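Local coordinates for protein betaine aldehyde dehydrogenase (Staphylococcus aureus subsp. aureus COL, PDB 4QTO) that catalyses the NAD-dependent oxidation of betaine aldehyde to glycine betaine, as a tetrameric member of the aldehyde dehydrogenase family, at residues Phe289-Phe294 with Ser448-Lys453; Gly282-Ile287 with Gly441-Val446. All coordinates share one frame; numbering follows the deposited sequence.

Interaction 1 (Phe289-Phe294 with Ser448-Lys453)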
ATOM      1  N   PHE A 289      -9.970 -26.164  23.405  1.00  9.25           N
ATOM      2  CA  PHE A 289     -10.602 -25.763  24.665  1.00  9.79           C
ATOM      3  C   PHE A 289     -11.821 -26.600  24.985  1.00 10.81           C
ATOM      4  O   PHE A 289     -12.414 -27.236  24.094  1.00 11.11           O
ATOM      5  CB  PHE A 289     -10.990 -24.298  24.602  1.00 10.13           C
ATOM      6  CG  PHE A 289      -9.829 -23.357  24.771  1.00 10.61           C
ATOM      7  CD1 PHE A 289      -9.439 -22.970  26.045  1.00 10.98           C
ATOM      8  CD2 PHE A 289      -9.115 -22.891  23.693  1.00 10.35           C
ATOM      9  CE1 PHE A 289      -8.368 -22.127  26.232  1.00 11.19           C
ATOM     10  CE2 PHE A 289      -8.042 -22.028  23.866  1.00 10.90           C
ATOM     11  CZ  PHE A 289      -7.667 -21.642  25.158  1.00 10.59           C
ATOM     12  N   ASP A 290     -12.238 -26.574  26.260  1.00 11.78           N
ATOM     13  CA  ASP A 290     -13.400 -27.356  26.683  1.00 13.42           C
ATOM     14  C   ASP A 290     -14.715 -26.850  26.095  1.00 13.48           C
ATOM     15  O   ASP A 290     -15.714 -27.547  26.174  1.00 14.88           O
ATOM     16  CB  ASP A 290     -13.428 -27.622  28.200  1.00 15.22           C
ATOM     17  CG  ASP A 290     -13.642 -26.423  29.047  1.00 19.36           C
ATOM     18  OD1 ASP A 290     -14.166 -25.391  28.554  1.00 18.66           O
ATOM     19  OD2 ASP A 290     -13.314 -26.534  30.271  1.00 19.83           O
ATOM     20  N   ASP A 291     -14.700 -25.666  25.469  1.00 11.70           N
ATOM     21  CA  ASP A 291     -15.853 -25.143  24.788  1.00 12.27           C
ATOM     22  C   ASP A 291     -15.749 -25.171  23.261  1.00 12.09           C
ATOM     23  O   ASP A 291     -16.501 -24.480  22.569  1.00 12.66           O
ATOM     24  CB  ASP A 291     -16.238 -23.751  25.296  1.00 13.60           C
ATOM     25  CG  ASP A 291     -15.172 -22.709  25.062  1.00 15.07           C
ATOM     26  OD1 ASP A 291     -14.079 -23.046  24.565  1.00 13.82           O
ATOM     27  OD2 ASP A 291     -15.446 -21.514  25.383  1.00 17.55           O
ATOM     28  N   ALA A 292     -14.824 -25.968  22.753  1.00 11.11           N
ATOM     29  CA  ALA A 292     -14.776 -26.259  21.350  1.00 11.28           C
ATOM     30  C   ALA A 292     -15.982 -27.109  20.961  1.00 11.23           C
ATOM     31  O   ALA A 292     -16.580 -27.808  21.815  1.00 12.62           O
ATOM     32  CB  ALA A 292     -13.546 -27.053  21.040  1.00 11.11           C
ATOM     33  N   ASP A 293     -16.352 -27.042  19.693  1.00 11.43           N
ATOM     34  CA  ASP A 293     -17.302 -27.995  19.096  1.00 11.59           C
ATOM     35  C   ASP A 293     -16.491 -29.295  19.135  1.00 11.12           C
ATOM     36  O   ASP A 293     -15.476 -29.469  18.420  1.00 11.06           O
ATOM     37  CB  ASP A 293     -17.629 -27.552  17.684  1.00 11.88           C
ATOM     38  CG  ASP A 293     -18.477 -28.536  16.912  1.00 13.96           C
ATOM     39  OD1 ASP A 293     -18.416 -29.764  17.175  1.00 13.18           O
ATOM     40  OD2 ASP A 293     -19.138 -28.056  15.944  1.00 16.51           O
ATOM     41  N   PHE A 294     -16.890 -30.223  20.017  1.00 11.07           N
ATOM     42  CA  PHE A 294     -16.076 -31.400  20.280  1.00 11.36           C
ATOM     43  C   PHE A 294     -15.879 -32.321  19.096  1.00 11.73           C
ATOM     44  O   PHE A 294     -14.732 -32.707  18.795  1.00 11.19           O
ATOM     45  CB  PHE A 294     -16.649 -32.171  21.495  1.00 12.45           C
ATOM     46  CG  PHE A 294     -15.819 -33.341  21.886  1.00 12.81           C
ATOM     47  CD1 PHE A 294     -14.679 -33.179  22.648  1.00 13.00           C
ATOM     48  CD2 PHE A 294     -16.149 -34.588  21.421  1.00 13.99           C
ATOM     49  CE1 PHE A 294     -13.887 -34.281  22.994  1.00 13.41           C
ATOM     50  CE2 PHE A 294     -15.381 -35.693  21.784  1.00 14.15           C
ATOM     51  CZ  PHE A 294     -14.257 -35.527  22.550  1.00 12.96           C
ATOM     52  N   SER A 448     -12.438 -23.278  19.711  1.00  9.61           N
ATOM     53  CA  SER A 448     -13.327 -22.823  20.763  1.00  9.86           C
ATOM     54  C   SER A 448     -14.537 -22.143  20.152  1.00 10.39           C
ATOM     55  O   SER A 448     -14.362 -21.418  19.179  1.00  9.98           O
ATOM     56  CB  SER A 448     -12.627 -21.766  21.628  1.00 10.80           C
ATOM     57  OG  SER A 448     -13.525 -21.245  22.613  1.00 11.48           O
ATOM     58  N   LYS A 449     -15.729 -22.355  20.708  0.50 11.03           N
ATOM     59  CA  LYS A 449     -16.905 -21.647  20.224  0.50 12.87           C
ATOM     60  C   LYS A 449     -16.870 -20.192  20.685  0.50 12.79           C
ATOM     61  O   LYS A 449     -17.631 -19.382  20.164  0.50 13.85           O
ATOM     62  CB  LYS A 449     -18.201 -22.325  20.683  0.50 14.33           C
ATOM     63  CG  LYS A 449     -18.423 -23.645  19.983  0.50 16.91           C
ATOM     64  CD  LYS A 449     -19.625 -24.468  20.427  0.50 20.22           C
ATOM     65  CE  LYS A 449     -19.397 -25.153  21.772  0.50 22.15           C
ATOM     66  NZ  LYS A 449     -20.478 -26.130  22.106  0.50 24.66           N
ATOM     67  N   ASP A 450     -16.013 -19.876  21.667  1.00 12.00           N
ATOM     68  CA  ASP A 450     -15.844 -18.526  22.169  1.00 13.38           C
ATOM     69  C   ASP A 450     -14.825 -17.859  21.234  1.00 12.32           C
ATOM     70  O   ASP A 450     -13.618 -17.949  21.435  1.00 11.65           O
ATOM     71  CB  ASP A 450     -15.330 -18.565  23.617  1.00 13.41           C
ATOM     72  CG  ASP A 450     -15.143 -17.179  24.259  1.00 16.67           C
ATOM     73  OD1 ASP A 450     -15.108 -16.142  23.547  1.00 17.96           O
ATOM     74  OD2 ASP A 450     -14.970 -17.175  25.494  1.00 18.86           O
ATOM     75  N   ILE A 451     -15.329 -17.161  20.227  1.00 12.30           N
ATOM     76  CA  ILE A 451     -14.451 -16.539  19.226  1.00 12.84           C
ATOM     77  C   ILE A 451     -13.560 -15.441  19.825  1.00 12.67           C
ATOM     78  O   ILE A 451     -12.407 -15.268  19.424  1.00 12.34           O
ATOM     79  CB  ILE A 451     -15.260 -16.036  17.998  1.00 14.73           C
ATOM     80  CG1 ILE A 451     -16.167 -17.165  17.446  1.00 17.03           C
ATOM     81  CG2 ILE A 451     -14.318 -15.475  16.944  1.00 17.25           C
ATOM     82  CD1 ILE A 451     -15.430 -18.441  17.096  1.00 16.02           C
ATOM     83  N   GLY A 452     -14.072 -14.711  20.822  1.00 12.71           N
ATOM     84  CA  GLY A 452     -13.240 -13.707  21.491  1.00 13.35           C
ATOM     85  C   GLY A 452     -12.018 -14.339  22.141  1.00 11.85           C
ATOM     86  O   GLY A 452     -10.895 -13.816  22.060  1.00 11.72           O
ATOM     87  N   LYS A 453     -12.222 -15.473  22.806  1.00 11.41           N
ATOM     88  CA  LYS A 453     -11.103 -16.189  23.433  1.00 12.26           C
ATOM     89  C   LYS A 453     -10.124 -16.704  22.376  1.00 11.40           C
ATOM     90  O   LYS A 453      -8.907 -16.591  22.520  1.00 10.66           O
ATOM     91  CB  LYS A 453     -11.614 -17.353  24.303  1.00 12.90           C
ATOM     92  CG  LYS A 453     -10.481 -18.162  24.940  1.00 14.47           C
ATOM     93  CD  LYS A 453     -11.000 -19.106  26.023  1.00 15.37           C
ATOM     94  CE  LYS A 453     -11.838 -20.219  25.426  1.00 17.36           C
ATOM     95  NZ  LYS A 453     -12.545 -20.986  26.501  1.00 20.35           N
TER
HETATM   96  O   HOH W   1     -12.836 -23.319  27.885  1.00 27.27           O
HETATM   97  O   HOH W   2     -14.640 -19.155  27.009  1.00 34.06           O

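Interaction 2 (Gly282-Ile287 with Gly441-Val446)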
ATOM      1  N   GLY A 282       7.854 -27.397  11.392  1.00 12.93           N
ATOM      2  CA  GLY A 282       7.432 -26.931  12.678  1.00 13.31           C
ATOM      3  C   GLY A 282       6.969 -28.000  13.646  1.00 14.72           C
ATOM      4  O   GLY A 282       6.968 -29.161  13.351  1.00 20.81           O
ATOM      5  N   LYS A 283       6.634 -27.558  14.838  1.00 16.06           N
ATOM      6  CA  LYS A 283       6.027 -28.393  15.902  1.00 14.75           C
ATOM      7  C   LYS A 283       4.733 -27.637  16.148  1.00 13.84           C
ATOM      8  O   LYS A 283       4.633 -26.796  17.054  1.00 16.14           O
ATOM      9  CB  LYS A 283       6.905 -28.362  17.156  1.00 16.67           C
ATOM     10  CG  LYS A 283       6.285 -29.004  18.353  1.00 18.36           C
ATOM     11  CD  LYS A 283       5.820 -30.416  18.065  1.00 18.14           C
ATOM     12  CE  LYS A 283       6.961 -31.300  17.620  1.00 20.27           C
ATOM     13  NZ  LYS A 283       6.585 -32.729  17.671  1.00 21.32           N
ATOM     14  N   ASN A 284       3.729 -27.948  15.327  1.00 12.33           N
ATOM     15  CA  ASN A 284       2.559 -27.073  15.269  1.00 11.18           C
ATOM     16  C   ASN A 284       1.494 -27.438  16.256  1.00 10.26           C
ATOM     17  O   ASN A 284       1.033 -28.581  16.240  1.00 11.52           O
ATOM     18  CB  ASN A 284       2.025 -27.122  13.843  1.00 11.43           C
ATOM     19  CG  ASN A 284       3.128 -26.916  12.822  1.00 14.37           C
ATOM     20  OD1 ASN A 284       3.705 -25.857  12.724  1.00 11.83           O
ATOM     21  ND2 ASN A 284       3.505 -28.012  12.137  1.00 18.37           N
ATOM     22  N   PRO A 285       1.101 -26.477  17.104  1.00  9.15           N
ATOM     23  CA  PRO A 285       0.099 -26.772  18.111  1.00  9.10           C
ATOM     24  C   PRO A 285      -1.332 -26.787  17.598  1.00  9.79           C
ATOM     25  O   PRO A 285      -1.708 -25.941  16.791  1.00 10.48           O
ATOM     26  CB  PRO A 285       0.303 -25.649  19.112  1.00  9.43           C
ATOM     27  CG  PRO A 285       0.722 -24.483  18.285  1.00  9.33           C
ATOM     28  CD  PRO A 285       1.577 -25.081  17.204  1.00  9.29           C
ATOM     29  N   ASN A 286      -2.142 -27.694  18.148  1.00  8.78           N
ATOM     30  CA  ASN A 286      -3.583 -27.762  17.859  1.00  8.82           C
ATOM     31  C   ASN A 286      -4.216 -27.631  19.240  1.00  9.46           C
ATOM     32  O   ASN A 286      -4.203 -28.587  20.037  1.00  8.36           O
ATOM     33  CB  ASN A 286      -3.903 -29.067  17.175  1.00  9.69           C
ATOM     34  CG  ASN A 286      -5.337 -29.143  16.733  1.00 11.64           C
ATOM     35  OD1 ASN A 286      -6.142 -28.268  17.081  1.00 12.07           O
ATOM     36  ND2 ASN A 286      -5.672 -30.172  15.971  1.00 12.48           N
ATOM     37  N   ILE A 287      -4.702 -26.440  19.573  1.00  8.52           N
ATOM     38  CA  ILE A 287      -5.183 -26.119  20.901  1.00  9.28           C
ATOM     39  C   ILE A 287      -6.709 -26.276  20.963  1.00  9.22           C
ATOM     40  O   ILE A 287      -7.441 -25.572  20.261  1.00  9.94           O
ATOM     41  CB  ILE A 287      -4.804 -24.670  21.261  1.00  9.76           C
ATOM     42  CG1 ILE A 287      -3.284 -24.487  21.194  1.00 10.96           C
ATOM     43  CG2 ILE A 287      -5.327 -24.283  22.621  1.00 11.00           C
ATOM     44  CD1 ILE A 287      -2.831 -23.053  21.299  1.00 11.87           C
ATOM     45  N   GLY A 441       7.825 -22.200  14.885  1.00  9.14           N
ATOM     46  CA  GLY A 441       6.843 -21.115  14.821  1.00  9.23           C
ATOM     47  C   GLY A 441       6.103 -21.024  13.507  1.00  8.84           C
ATOM     48  O   GLY A 441       5.869 -19.915  13.003  1.00  8.46           O
ATOM     49  N   LEU A 442       5.707 -22.155  12.940  1.00  8.60           N
ATOM     50  CA  LEU A 442       5.096 -22.139  11.599  1.00  8.75           C
ATOM     51  C   LEU A 442       3.596 -21.909  11.543  1.00  9.00           C
ATOM     52  O   LEU A 442       3.118 -20.941  10.916  1.00  7.78           O
ATOM     53  CB  LEU A 442       5.440 -23.427  10.837  1.00 10.00           C
ATOM     54  CG  LEU A 442       5.014 -23.457   9.377  1.00 10.07           C
ATOM     55  CD1 LEU A 442       5.715 -22.376   8.567  1.00 10.60           C
ATOM     56  CD2 LEU A 442       5.361 -24.809   8.761  1.00 11.93           C
ATOM     57  N   ALA A 443       2.830 -22.788  12.169  1.00  8.17           N
ATOM     58  CA  ALA A 443       1.361 -22.700  12.114  1.00  8.44           C
ATOM     59  C   ALA A 443       0.741 -23.353  13.307  1.00  9.27           C
ATOM     60  O   ALA A 443       1.411 -24.095  14.018  1.00  9.47           O
ATOM     61  CB  ALA A 443       0.864 -23.389  10.847  1.00  9.06           C
ATOM     62  N   GLY A 444      -0.541 -23.090  13.525  1.00  8.38           N
ATOM     63  CA  GLY A 444      -1.251 -23.734  14.626  1.00  8.87           C
ATOM     64  C   GLY A 444      -2.710 -23.368  14.599  1.00  8.46           C
ATOM     65  O   GLY A 444      -3.121 -22.512  13.838  1.00  8.25           O
ATOM     66  N   ALA A 445      -3.482 -24.019  15.473  1.00  8.07           N
ATOM     67  CA  ALA A 445      -4.924 -23.778  15.513  1.00  7.90           C
ATOM     68  C   ALA A 445      -5.428 -23.608  16.931  1.00  8.86           C
ATOM     69  O   ALA A 445      -4.834 -24.116  17.902  1.00  9.18           O
ATOM     70  CB  ALA A 445      -5.660 -24.954  14.913  1.00  8.57           C
ATOM     71  N   VAL A 446      -6.562 -22.917  17.027  1.00  8.11           N
ATOM     72  CA  VAL A 446      -7.286 -22.771  18.270  1.00  9.28           C
ATOM     73  C   VAL A 446      -8.735 -23.128  18.008  1.00  8.79           C
ATOM     74  O   VAL A 446      -9.372 -22.560  17.104  1.00  8.82           O
ATOM     75  CB  VAL A 446      -7.256 -21.322  18.829  1.00 10.75           C
ATOM     76  CG1 VAL A 446      -7.922 -21.339  20.206  1.00 10.80           C
ATOM     77  CG2 VAL A 446      -5.837 -20.796  18.889  1.00 11.77           C
TER
HETATM   78  O   HOH W   3       5.618 -24.627  14.349  1.00 11.88           O

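Interaction 1 (Phe289-Phe294 with Ser448-Lys453)
The ammonium group of K453 is gripped by the carboxylate of D291 and by two waters. Its NZ lies 3.2 Å from OD2 of D291 and equally far from OD1, a forked salt bridge whose two hydrogen bonds are both weak. One water accepts from NZ and donates to D290 OD1; the other accepts from NZ and donates to both D291 OD2 and D450 OD2, and so bridges two acids whose like charges stand close together. The lysine probably offsets their repulsion.

The D291 carboxylate has a stronger partner in S448, whose OG donates to OD1 across 2.7 Å, arriving from above the carboxylate plane. That hydroxyl also accepts from D450 N, closing an ST turn just before helix 451-460. With CG set between its backbone N and carbonyl carbon (chi1 63°), D291 brings its carboxylate to S448 and K453, while its main-chain O accepts from K449 N at 2.9 Å.

These residues lie beyond the C-terminal ends of two neighbouring parallel strands, 285-288 and 443-447, in the seven-stranded sheet of the aldehyde dehydrogenase fold. F289 opens a type I turn ending at A292, and on the other side D450 is the N-cap of helix 451-460, its OD1 accepting from K453 N.

The aliphatic chain of K453 crosses the F289 ring obliquely. Extended through chi2 and bent at chi3 (68°), it carries CE over the ring and NZ on to D291. K453 CE sits over one face of the F289 ring, 3.9 Å from its centroid, in a CH-pi contact. The same ring meets F425 edge-to-face.

Interaction 2 (Gly282-Ile287 with Gly441-Val446)
N284 reaches across to strand 443-447 with its amide oxygen: with CG anti to its carbonyl carbon (chi1 -49°), OD1 meets A443 N at 3.2 Å, the donor standing above the carbonyl plane. A water donates to the same OD1 and accepts from L442 N, with a weak bond from K283 N. ND2 is held by the main-chain oxygens of A315 and of the modified cysteine at position 313.

Further along, the backbones pair directly. A445 bonds through N and O to strand 285-288, its N donating to P285 O and its O accepting from I287 N, both at 2.9 Å. The P285 ring lies beside G444, with CD 3.3 Å from A443 O.

N286 and A445 put their side chains on one face, OD1 of N286 approaching the A445 methyl at 4.0 Å. I287 and V446 occupy the other face, where I287 CD1 and V446 CG2 lie 4.5 Å apart. There helix 428-436 covers I287 and helix 451-460 covers V446.

With strand directions only 7° apart, this is the parallel pairing of an alpha/beta sheet, here in the catalytic domain of an aldehyde dehydrogenase, and N284 joins it to the segment carrying the modified cysteine.

In the fold
Interactions 1 and 2 follow the same two strands, 285-288 and 443-447, with centres 16 Å apart. Along the chain the order is 282-287, 289-294, 441-446, 448-453, so each contact pairs an earlier segment with a later one, 154 residues apart at their closest ends. Interaction 2 joins the strands within the seven-stranded sheet; interaction 1 joins the loops that leave them for helices 294-306 and 451-460. The two touch where F289 CE2 packs on V446 CG1 at 3.7 Å. Interaction 2 is buried, its centre about 16 Å from that of the chain, while interaction 1 is partly buried, about 30 Å out, just past the C-terminal ends of the same strands.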